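Local atomic coordinates of glucose-resistance amylase regulator (Weissella paramesenteroides ATCC 33313, PDB entry 4RK7), a protein that probably regulates transcription as a LacI-family DNA-binding repressor, and holds a bound sucrose (glucose-fructose) in its periplasmic-binding-protein-like sugar cleft. Residues 168-173 with 195-200; 111-116 with 143-148; 46-51 with 72-77. All coordinates share one frame; numbering follows the deposited sequence. Where two conformers were deposited one is given.

Contacts 1 and 2 share the sugar site: both touch the glucose and fructose units, and they meet each other where Thr196 O lies 2.7 Å from Arg145 NH1. Contact 3 belongs to the other part of the fold, its centre about 19 Å from that of contact 1 and about 23 Å from that of contact 2. Contact 1, partly buried, joins two loops that run into helices and binds sugar through His170. Contact 2, buried, binds it through Arg145, with the packing of helix 110-123 on helix 144-155 behind. Contact 3 joins a strand end to a loop, with leucine-isoleucine packing in its buried half and facing carboxylates on a more exposed rim.

Contact 1: residues 168-173 with 195-200; sequences NDHSYE and ATADMV. With FRU (beta-D-fructofuranose), chain C; GLC (alpha-D-glucopyranose), chain B.
The backbones of 168-173 and 195-200 run closest at Tyr172 and Val200, whose CA atoms are 4.7 Å apart; 168-173 is a loop leading into helix 172-182, and 195-200 runs from the end of strand 192-195 through a short loop into helix 198-210, with Ser171 and Ala197 as N-caps. Tyr172 CA lies 3.5 Å from O of selenomethionine Met199 in a CA-H...O contact, and Val200 CG2 lies 3.3 Å from His170 O. His170 carries the polar part. With CG anti to its carbonyl carbon (chi1 -65°), the imidazole meets Thr196 at its edge, and ND1 and OG1 form a 2.7 Å hydrogen bond (either may donate). NE2 donates to fructose O5 at 2.9 Å and 174°, almost straight, while glucose C6 sits over the centre of one ring face. Two edge bonds and a sugar carbon thus fix the ring's rotation. Asp169 OD1 accepts from Ser171 N, closing an Asx turn, and from Ser171 OG on the same carboxylate face; Thr174 OG1 is a further partner. Thr196 OG1 also bonds Asp134 N, Val200 packs on Val132 of strand 129-132, and Met199 reaches Gln229 of helix 229-232 and Gln228 of the second subunit.

Contact 2: residues 111-116 with 143-148; sequences FEMMNS and STRRTN. With FRU (beta-D-fructofuranose), chain C; GLC (alpha-D-glucopyranose), chain B.
Phe111 and selenomethionine Met114 face Asn148 and Arg145 across two packed helices of the periplasmic-binding-protein-like fold, one of which, 144-155, presents its N-terminal turn to the sugar cleft. The segment axes approach to 9.7 Å and cross at -51°. The Asn148 amide comes to the edge of the Phe111 ring, with OD1 3.6 Å from CD1 and the two planes 78° apart. Met114 reaches across beside it: its chain, bent at chi2 and chi3, folds the methyl CE onto the other helix, 3.8 Å from Arg145 CB, while CG lies against the Asn148 backbone. From selenomethionine Met113 the methyl CE instead touches the far end of the arginine, 3.6 Å from NH2. Arg145 runs out extended from CG to NE, which carries the guanidinium to the ligand. Fructose C6 lies over one face, offset toward the rim; that contact, the NE salt bridge to Glu110 and the edge bonds to glucose together restrict rotation of the group. In plane, glucose O4 receives a fork of two hydrogen bonds from Arg145 NH1 and NH2, each 2.9 Å long, with N-H...O angles near 143°, bent because both N-H groups converge on one oxygen.

Contact 3: residues 46-51 with 72-77; sequences TYLDED and MLSLDI
Leu48 and Ile77 make the tight half of this contact: Leu48 CD2 and Ile77 CD1 are 3.7 Å apart, and the two side chains cross at about a right angle. Leu48 ends strand 42-48, and its CG, anti to the backbone N (chi1 -166°), extends the branch from the strand over the loop 72-77. There the same methyl, CD2, also lies 4.2 Å from Asp76 O and near Ser74 OG. Both residues are buried. Met81 of helix 79-87 and Gln55 of helix 52-64 also pack on Leu48, and Leu99 and Ile82 on Ile77.

The rim has a different character. Glu50, an exposed residue, bends at chi2 and turns its carboxylate across that of Asp76, which is partly exposed, the planes 76° apart. Glu50 OE2 is 3.0 Å from Asp76 OD2, two acceptors that cannot bond as carboxylates, so the closeness would be expected to be unfavourable unless a proton is shared or other charges compensate; it may raise the pKa of one of the two. Buried methyls in contact at one end thus give way to facing like charges at the more open end.

Each backbone is braced locally by a turn. Asp49 OD1 accepts from Asp51 N at 3.1 Å in an Asx turn, and Ser74 OG accepts from Asp76 N in an ST turn. Leu75, in the same loop as Asp76, touches the bound fructose. The two turns shape neighbouring loops at the C-terminal ends of parallel strands 42-48 and 69-72, the edge where periplasmic-binding-protein-like folds place their ligand cleft.

Contact 1: residues 168-173 with 195-200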
loop_
_atom_site.group_PDB
_atom_site.type_symbol
_atom_site.label_atom_id
_atom_site.label_comp_id
_atom_site.label_asym_id
_atom_site.label_seq_id
_atom_site.Cartn_x
_atom_site.Cartn_y
_atom_site.Cartn_z
ATOM N N ASN A 168 -4.826 -13.215 -14.863
ATOM C CA ASN A 168 -4.477 -12.055 -15.667
ATOM C C ASN A 168 -3.842 -10.896 -14.937
ATOM O O ASN A 168 -3.532 -9.881 -15.561
ATOM C CB ASN A 168 -5.731 -11.516 -16.342
ATOM C CG ASN A 168 -6.338 -12.519 -17.282
ATOM O OD1 ASN A 168 -5.622 -13.154 -18.047
ATOM N ND2 ASN A 168 -7.652 -12.693 -17.211
ATOM N N ASP A 169 -3.687 -10.997 -13.623
ATOM C CA ASP A 169 -3.119 -9.874 -12.887
ATOM C C ASP A 169 -2.609 -10.346 -11.531
ATOM O O ASP A 169 -2.736 -11.521 -11.197
ATOM C CB ASP A 169 -4.125 -8.723 -12.769
ATOM C CG ASP A 169 -5.355 -9.081 -11.963
ATOM O OD1 ASP A 169 -5.266 -9.810 -10.954
ATOM O OD2 ASP A 169 -6.433 -8.588 -12.327
ATOM N N HIS A 170 -2.057 -9.396 -10.766
ATOM C CA HIS A 170 -1.387 -9.699 -9.505
ATOM C C HIS A 170 -2.300 -9.514 -8.280
ATOM O O HIS A 170 -1.801 -9.311 -7.172
ATOM C CB HIS A 170 -0.175 -8.759 -9.328
ATOM C CG HIS A 170 0.908 -8.939 -10.341
ATOM N ND1 HIS A 170 1.642 -10.101 -10.453
ATOM C CD2 HIS A 170 1.431 -8.077 -11.250
ATOM C CE1 HIS A 170 2.538 -9.967 -11.411
ATOM N NE2 HIS A 170 2.437 -8.740 -11.906
ATOM N N SER A 171 -3.619 -9.593 -8.455
ATOM C CA SER A 171 -4.537 -9.227 -7.380
ATOM C C SER A 171 -4.844 -10.363 -6.431
ATOM O O SER A 171 -4.725 -11.534 -6.771
ATOM C CB SER A 171 -5.853 -8.680 -7.975
ATOM O OG SER A 171 -6.673 -9.705 -8.505
ATOM N N TYR A 172 -5.282 -9.988 -5.232
ATOM C CA TYR A 172 -5.842 -10.919 -4.279
ATOM C C TYR A 172 -6.938 -11.780 -4.910
ATOM O O TYR A 172 -7.001 -12.974 -4.676
ATOM C CB TYR A 172 -6.422 -10.129 -3.110
ATOM C CG TYR A 172 -7.204 -10.938 -2.108
ATOM C CD1 TYR A 172 -6.571 -11.564 -1.050
ATOM C CD2 TYR A 172 -8.582 -11.054 -2.203
ATOM C CE1 TYR A 172 -7.287 -12.288 -0.115
ATOM C CE2 TYR A 172 -9.310 -11.775 -1.285
ATOM C CZ TYR A 172 -8.663 -12.388 -0.230
ATOM O OH TYR A 172 -9.394 -13.098 0.676
ATOM N N GLU A 173 -7.841 -11.140 -5.652
ATOM C CA GLU A 173 -8.978 -11.829 -6.233
ATOM C C GLU A 173 -8.529 -12.921 -7.212
ATOM O O GLU A 173 -9.127 -13.995 -7.268
ATOM C CB GLU A 173 -9.894 -10.826 -6.960
ATOM C CG GLU A 173 -10.685 -9.895 -6.028
ATOM C CD GLU A 173 -9.882 -8.737 -5.404
ATOM O OE1 GLU A 173 -8.716 -8.446 -5.812
ATOM O OE2 GLU A 173 -10.438 -8.095 -4.475
ATOM N N ALA A 195 2.961 -17.818 -6.759
ATOM C CA ALA A 195 2.117 -16.641 -6.881
ATOM C C ALA A 195 2.951 -15.479 -7.402
ATOM O O ALA A 195 4.009 -15.185 -6.834
ATOM C CB ALA A 195 1.543 -16.304 -5.507
ATOM N N THR A 196 2.500 -14.796 -8.455
ATOM C CA THR A 196 3.329 -13.754 -9.078
ATOM C C THR A 196 3.460 -12.464 -8.266
ATOM O O THR A 196 4.272 -11.607 -8.598
ATOM C CB THR A 196 2.845 -13.387 -10.504
ATOM O OG1 THR A 196 1.539 -12.802 -10.447
ATOM C CG2 THR A 196 2.830 -14.594 -11.374
ATOM N N ALA A 197 2.659 -12.323 -7.217
ATOM C CA ALA A 197 2.793 -11.223 -6.243
ATOM C C ALA A 197 2.299 -11.705 -4.881
ATOM O O ALA A 197 1.566 -12.701 -4.792
ATOM C CB ALA A 197 2.007 -10.020 -6.694
ATOM N N ASP A 198 2.716 -11.025 -3.813
ATOM C CA ASP A 198 2.365 -11.439 -2.456
ATOM C C ASP A 198 0.831 -11.568 -2.226
ATOM O O ASP A 198 0.360 -12.524 -1.603
ATOM C CB ASP A 198 2.933 -10.461 -1.432
ATOM C CG ASP A 198 4.466 -10.326 -1.512
ATOM O OD1 ASP A 198 5.177 -11.308 -1.881
ATOM O OD2 ASP A 198 4.913 -9.220 -1.153
HETATM N N MSE A 199 0.069 -10.602 -2.737
HETATM C CA MSE A 199 -1.390 -10.577 -2.515
HETATM C C MSE A 199 -2.036 -11.781 -3.185
HETATM O O MSE A 199 -3.023 -12.301 -2.692
HETATM C CB MSE A 199 -2.040 -9.291 -3.035
HETATM C CG MSE A 199 -1.981 -8.192 -2.003
HETATM SE SE MSE A 199 -3.209 -8.694 -0.553
HETATM C CE MSE A 199 -2.926 -6.970 0.355
ATOM N N VAL A 200 -1.480 -12.255 -4.295
ATOM C CA VAL A 200 -1.991 -13.469 -4.930
ATOM C C VAL A 200 -1.848 -14.621 -3.943
ATOM O O VAL A 200 -2.772 -15.423 -3.759
ATOM C CB VAL A 200 -1.250 -13.777 -6.258
ATOM C CG1 VAL A 200 -1.710 -15.097 -6.851
ATOM C CG2 VAL A 200 -1.427 -12.639 -7.248
HETATM C C1 FRU C . 3.590 -5.287 -13.305
HETATM C C2 FRU C . 4.728 -6.279 -13.565
HETATM C C3 FRU C . 5.638 -5.980 -14.751
HETATM C C4 FRU C . 6.267 -7.348 -14.996
HETATM C C5 FRU C . 5.130 -8.320 -14.665
HETATM C C6 FRU C . 5.597 -9.577 -13.930
HETATM O O1 FRU C . 2.756 -5.239 -14.458
HETATM O O2 FRU C . 5.591 -6.492 -12.432
HETATM O O3 FRU C . 6.570 -4.940 -14.424
HETATM O O4 FRU C . 6.760 -7.577 -16.330
HETATM O O5 FRU C . 4.195 -7.554 -13.880
HETATM O O6 FRU C . 4.517 -10.510 -13.768
HETATM C C1 GLC B . 5.648 -5.535 -11.373
HETATM C C2 GLC B . 7.118 -5.469 -10.976
HETATM C C3 GLC B . 7.565 -6.812 -10.431
HETATM C C4 GLC B . 6.640 -7.231 -9.283
HETATM C C5 GLC B . 5.192 -7.293 -9.762
HETATM C C6 GLC B . 4.195 -7.654 -8.643
HETATM O O2 GLC B . 7.894 -5.137 -12.136
HETATM O O3 GLC B . 8.949 -6.767 -10.000
HETATM O O4 GLC B . 7.022 -8.512 -8.822
HETATM O O5 GLC B . 4.832 -6.041 -10.297
HETATM O O6 GLC B . 4.284 -6.710 -7.578
#

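Contact 2: residues 111-116 with 143-148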
loop_
_atom_site.group_PDB
_atom_site.type_symbol
_atom_site.label_atom_id
_atom_site.label_comp_id
_atom_site.label_asym_id
_atom_site.label_seq_id
_atom_site.Cartn_x
_atom_site.Cartn_y
_atom_site.Cartn_z
ATOM N N PHE A 111 14.438 -14.494 -14.674
ATOM C CA PHE A 111 14.608 -15.928 -14.816
ATOM C C PHE A 111 15.236 -16.516 -13.557
ATOM O O PHE A 111 14.826 -17.570 -13.095
ATOM C CB PHE A 111 15.424 -16.345 -16.049
ATOM C CG PHE A 111 15.539 -17.837 -16.177
ATOM C CD1 PHE A 111 14.467 -18.580 -16.652
ATOM C CD2 PHE A 111 16.674 -18.502 -15.741
ATOM C CE1 PHE A 111 14.524 -19.961 -16.700
ATOM C CE2 PHE A 111 16.746 -19.879 -15.797
ATOM C CZ PHE A 111 15.670 -20.611 -16.273
ATOM N N GLU A 112 16.232 -15.846 -12.999
ATOM C CA GLU A 112 16.871 -16.381 -11.811
ATOM C C GLU A 112 15.871 -16.483 -10.650
ATOM O O GLU A 112 15.907 -17.459 -9.904
ATOM C CB GLU A 112 18.064 -15.525 -11.410
ATOM C CG GLU A 112 19.012 -16.182 -10.424
ATOM C CD GLU A 112 20.110 -15.239 -9.963
ATOM O OE1 GLU A 112 20.506 -15.327 -8.782
ATOM O OE2 GLU A 112 20.574 -14.404 -10.773
HETATM N N MSE A 113 15.022 -15.464 -10.483
HETATM C CA MSE A 113 13.968 -15.517 -9.456
HETATM C C MSE A 113 13.113 -16.723 -9.656
HETATM O O MSE A 113 12.943 -17.541 -8.738
HETATM C CB MSE A 113 13.046 -14.312 -9.454
HETATM C CG MSE A 113 13.701 -13.037 -8.940
HETATM SE SE MSE A 113 12.355 -11.687 -8.470
HETATM C CE MSE A 113 11.901 -11.097 -10.292
HETATM N N MSE A 114 12.571 -16.881 -10.861
HETATM C CA MSE A 114 11.654 -17.983 -11.119
HETATM C C MSE A 114 12.314 -19.316 -11.001
HETATM O O MSE A 114 11.757 -20.267 -10.438
HETATM C CB MSE A 114 11.071 -17.857 -12.519
HETATM C CG MSE A 114 10.066 -18.943 -12.823
HETATM SE SE MSE A 114 8.429 -18.725 -11.736
HETATM C CE MSE A 114 7.822 -17.013 -12.445
ATOM N N ASN A 115 13.512 -19.415 -11.560
ATOM C CA ASN A 115 14.238 -20.653 -11.506
ATOM C C ASN A 115 14.589 -21.068 -10.070
ATOM O O ASN A 115 14.532 -22.254 -9.755
ATOM C CB ASN A 115 15.493 -20.587 -12.379
ATOM C CG ASN A 115 16.089 -21.939 -12.605
ATOM O OD1 ASN A 115 15.446 -22.809 -13.182
ATOM N ND2 ASN A 115 17.297 -22.148 -12.105
ATOM N N SER A 116 14.925 -20.113 -9.205
ATOM C CA SER A 116 15.196 -20.440 -7.806
ATOM C C SER A 116 13.960 -21.046 -7.130
ATOM O O SER A 116 14.078 -21.943 -6.333
ATOM C CB SER A 116 15.719 -19.233 -7.023
ATOM O OG SER A 116 14.699 -18.258 -6.797
ATOM N N SER A 143 5.146 -11.881 -21.790
ATOM C CA SER A 143 4.610 -12.645 -20.664
ATOM C C SER A 143 5.768 -13.240 -19.875
ATOM O O SER A 143 5.936 -14.454 -19.831
ATOM C CB SER A 143 3.656 -13.739 -21.150
ATOM O OG SER A 143 4.315 -14.680 -21.987
ATOM N N THR A 144 6.531 -12.352 -19.237
ATOM C CA THR A 144 7.825 -12.685 -18.648
ATOM C C THR A 144 7.760 -13.871 -17.715
ATOM O O THR A 144 8.489 -14.846 -17.880
ATOM C CB THR A 144 8.361 -11.449 -17.907
ATOM O OG1 THR A 144 8.443 -10.351 -18.825
ATOM C CG2 THR A 144 9.727 -11.727 -17.267
ATOM N N ARG A 145 6.867 -13.810 -16.730
ATOM C CA ARG A 145 6.804 -14.884 -15.728
ATOM C C ARG A 145 6.269 -16.220 -16.211
ATOM O O ARG A 145 6.798 -17.269 -15.862
ATOM C CB ARG A 145 6.087 -14.375 -14.475
ATOM C CG ARG A 145 6.949 -13.305 -13.841
ATOM C CD ARG A 145 6.529 -12.850 -12.442
ATOM N NE ARG A 145 7.539 -11.888 -11.997
ATOM C CZ ARG A 145 7.413 -10.998 -11.016
ATOM N NH1 ARG A 145 6.308 -10.921 -10.269
ATOM N NH2 ARG A 145 8.419 -10.158 -10.796
ATOM N N ARG A 146 5.252 -16.182 -17.051
ATOM C CA ARG A 146 4.722 -17.381 -17.701
ATOM C C ARG A 146 5.818 -18.112 -18.475
ATOM O O ARG A 146 6.007 -19.330 -18.347
ATOM C CB ARG A 146 3.619 -16.943 -18.659
ATOM C CG ARG A 146 2.915 -18.042 -19.407
ATOM C CD ARG A 146 2.224 -17.468 -20.639
ATOM N NE ARG A 146 1.619 -18.535 -21.424
ATOM C CZ ARG A 146 0.322 -18.838 -21.466
ATOM N NH1 ARG A 146 -0.595 -18.129 -20.796
ATOM N NH2 ARG A 146 -0.064 -19.845 -22.235
ATOM N N THR A 147 6.540 -17.346 -19.278
ATOM C CA THR A 147 7.577 -17.923 -20.123
ATOM C C THR A 147 8.727 -18.480 -19.298
ATOM O O THR A 147 9.169 -19.594 -19.538
ATOM C CB THR A 147 8.015 -16.901 -21.180
ATOM O OG1 THR A 147 6.916 -16.718 -22.088
ATOM C CG2 THR A 147 9.243 -17.358 -21.911
ATOM N N ASN A 148 9.183 -17.725 -18.295
ATOM C CA ASN A 148 10.240 -18.219 -17.416
ATOM C C ASN A 148 9.873 -19.456 -16.609
ATOM O O ASN A 148 10.706 -20.356 -16.431
ATOM C CB ASN A 148 10.720 -17.100 -16.507
ATOM C CG ASN A 148 11.560 -16.090 -17.233
ATOM O OD1 ASN A 148 12.170 -16.375 -18.269
ATOM N ND2 ASN A 148 11.605 -14.906 -16.702
HETATM C C1 FRU C . 3.590 -5.287 -13.305
HETATM C C2 FRU C . 4.728 -6.279 -13.565
HETATM C C3 FRU C . 5.638 -5.980 -14.751
HETATM C C4 FRU C . 6.267 -7.348 -14.996
HETATM C C5 FRU C . 5.130 -8.320 -14.665
HETATM C C6 FRU C . 5.597 -9.577 -13.930
HETATM O O1 FRU C . 2.756 -5.239 -14.458
HETATM O O2 FRU C . 5.591 -6.492 -12.432
HETATM O O3 FRU C . 6.570 -4.940 -14.424
HETATM O O4 FRU C . 6.760 -7.577 -16.330
HETATM O O5 FRU C . 4.195 -7.554 -13.880
HETATM O O6 FRU C . 4.517 -10.510 -13.768
HETATM C C1 GLC B . 5.648 -5.535 -11.373
HETATM C C2 GLC B . 7.118 -5.469 -10.976
HETATM C C3 GLC B . 7.565 -6.812 -10.431
HETATM C C4 GLC B . 6.640 -7.231 -9.283
HETATM C C5 GLC B . 5.192 -7.293 -9.762
HETATM C C6 GLC B . 4.195 -7.654 -8.643
HETATM O O2 GLC B . 7.894 -5.137 -12.136
HETATM O O3 GLC B . 8.949 -6.767 -10.000
HETATM O O4 GLC B . 7.022 -8.512 -8.822
HETATM O O5 GLC B . 4.832 -6.041 -10.297
HETATM O O6 GLC B . 4.284 -6.710 -7.578
#

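Contact 3: residues 46-51 with 72-77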
loop_
_atom_site.group_PDB
_atom_site.type_symbol
_atom_site.label_atom_id
_atom_site.label_comp_id
_atom_site.label_asym_id
_atom_site.label_seq_id
_atom_site.Cartn_x
_atom_site.Cartn_y
_atom_site.Cartn_z
ATOM N N THR A 46 4.453 11.154 -10.491
ATOM C CA THR A 46 3.287 11.358 -11.321
ATOM C C THR A 46 2.718 9.980 -11.662
ATOM O O THR A 46 3.445 8.980 -11.717
ATOM C CB THR A 46 3.638 12.209 -12.586
ATOM O OG1 THR A 46 2.435 12.626 -13.245
ATOM C CG2 THR A 46 4.512 11.433 -13.541
ATOM N N TYR A 47 1.404 9.920 -11.853
ATOM C CA TYR A 47 0.736 8.666 -12.172
ATOM C C TYR A 47 0.379 8.615 -13.641
ATOM O O TYR A 47 0.234 9.649 -14.310
ATOM C CB TYR A 47 -0.515 8.461 -11.306
ATOM C CG TYR A 47 -0.160 8.213 -9.869
ATOM C CD1 TYR A 47 0.228 6.953 -9.439
ATOM C CD2 TYR A 47 -0.167 9.248 -8.941
ATOM C CE1 TYR A 47 0.577 6.718 -8.122
ATOM C CE2 TYR A 47 0.183 9.025 -7.619
ATOM C CZ TYR A 47 0.554 7.759 -7.216
ATOM O OH TYR A 47 0.901 7.528 -5.905
ATOM N N LEU A 48 0.298 7.392 -14.142
ATOM C CA LEU A 48 0.016 7.140 -15.543
ATOM C C LEU A 48 -1.124 6.137 -15.637
ATOM O O LEU A 48 -1.026 5.022 -15.095
ATOM C CB LEU A 48 1.244 6.562 -16.231
ATOM C CG LEU A 48 1.184 6.564 -17.758
ATOM C CD1 LEU A 48 1.843 7.828 -18.286
ATOM C CD2 LEU A 48 1.840 5.312 -18.319
ATOM N N ASP A 49 -2.196 6.536 -16.323
ATOM C CA ASP A 49 -3.317 5.635 -16.595
ATOM C C ASP A 49 -3.190 5.095 -18.030
ATOM O O ASP A 49 -2.105 5.147 -18.615
ATOM C CB ASP A 49 -4.679 6.312 -16.302
ATOM C CG ASP A 49 -4.995 7.491 -17.221
ATOM O OD1 ASP A 49 -4.281 7.737 -18.216
ATOM O OD2 ASP A 49 -5.992 8.185 -16.940
ATOM N N GLU A 50 -4.280 4.571 -18.585
ATOM C CA GLU A 50 -4.248 3.894 -19.883
ATOM C C GLU A 50 -4.701 4.787 -21.041
ATOM O O GLU A 50 -4.766 4.331 -22.182
ATOM C CB GLU A 50 -5.139 2.648 -19.830
ATOM C CG GLU A 50 -4.592 1.463 -20.605
ATOM C CD GLU A 50 -3.482 0.750 -19.861
ATOM O OE1 GLU A 50 -3.738 0.268 -18.738
ATOM O OE2 GLU A 50 -2.359 0.672 -20.401
ATOM N N ASP A 51 -5.024 6.044 -20.761
ATOM C CA ASP A 51 -5.584 6.933 -21.772
ATOM C C ASP A 51 -4.457 7.716 -22.393
ATOM O O ASP A 51 -3.783 8.477 -21.710
ATOM C CB ASP A 51 -6.611 7.885 -21.152
ATOM C CG ASP A 51 -7.159 8.896 -22.149
ATOM O OD1 ASP A 51 -6.431 9.832 -22.534
ATOM O OD2 ASP A 51 -8.336 8.767 -22.543
HETATM N N MSE A 72 11.028 5.034 -14.915
HETATM C CA MSE A 72 9.799 4.350 -15.345
HETATM C C MSE A 72 9.583 3.060 -14.594
HETATM O O MSE A 72 10.442 2.171 -14.589
HETATM C CB MSE A 72 9.922 4.030 -16.837
HETATM C CG MSE A 72 10.245 5.287 -17.628
HETATM SE SE MSE A 72 8.607 6.383 -17.740
HETATM C CE MSE A 72 9.220 7.711 -19.050
ATOM N N LEU A 73 8.416 2.919 -13.977
ATOM C CA LEU A 73 8.089 1.752 -13.199
ATOM C C LEU A 73 6.959 0.941 -13.838
ATOM O O LEU A 73 6.554 -0.062 -13.271
ATOM C CB LEU A 73 7.674 2.180 -11.780
ATOM C CG LEU A 73 8.772 2.445 -10.751
ATOM C CD1 LEU A 73 9.704 3.562 -11.196
ATOM C CD2 LEU A 73 8.126 2.774 -9.410
ATOM N N SER A 74 6.470 1.362 -15.010
ATOM C CA SER A 74 5.268 0.775 -15.652
ATOM C C SER A 74 5.605 0.206 -17.023
ATOM O O SER A 74 6.350 0.829 -17.781
ATOM C CB SER A 74 4.189 1.860 -15.816
ATOM O OG SER A 74 3.111 1.424 -16.638
ATOM N N LEU A 75 5.042 -0.950 -17.369
ATOM C CA LEU A 75 5.267 -1.500 -18.718
ATOM C C LEU A 75 4.350 -0.874 -19.774
ATOM O O LEU A 75 4.544 -1.091 -20.967
ATOM C CB LEU A 75 5.179 -3.032 -18.730
ATOM C CG LEU A 75 6.525 -3.757 -18.562
ATOM C CD1 LEU A 75 6.316 -5.258 -18.465
ATOM C CD2 LEU A 75 7.480 -3.440 -19.708
ATOM N N ASP A 76 3.388 -0.065 -19.342
ATOM C CA ASP A 76 2.407 0.533 -20.248
ATOM C C ASP A 76 2.854 1.867 -20.831
ATOM O O ASP A 76 2.046 2.573 -21.444
ATOM C CB ASP A 76 1.053 0.695 -19.540
ATOM C CG ASP A 76 0.351 -0.631 -19.314
ATOM O OD1 ASP A 76 0.655 -1.608 -20.036
ATOM O OD2 ASP A 76 -0.515 -0.695 -18.419
ATOM N N ILE A 77 4.140 2.192 -20.695
ATOM C CA ILE A 77 4.654 3.457 -21.201
ATOM C C ILE A 77 4.689 3.387 -22.730
ATOM O O ILE A 77 5.310 2.474 -23.284
ATOM C CB ILE A 77 6.095 3.740 -20.722
ATOM C CG1 ILE A 77 6.213 3.602 -19.201
ATOM C CG2 ILE A 77 6.536 5.125 -21.175
ATOM C CD1 ILE A 77 5.428 4.626 -18.430
#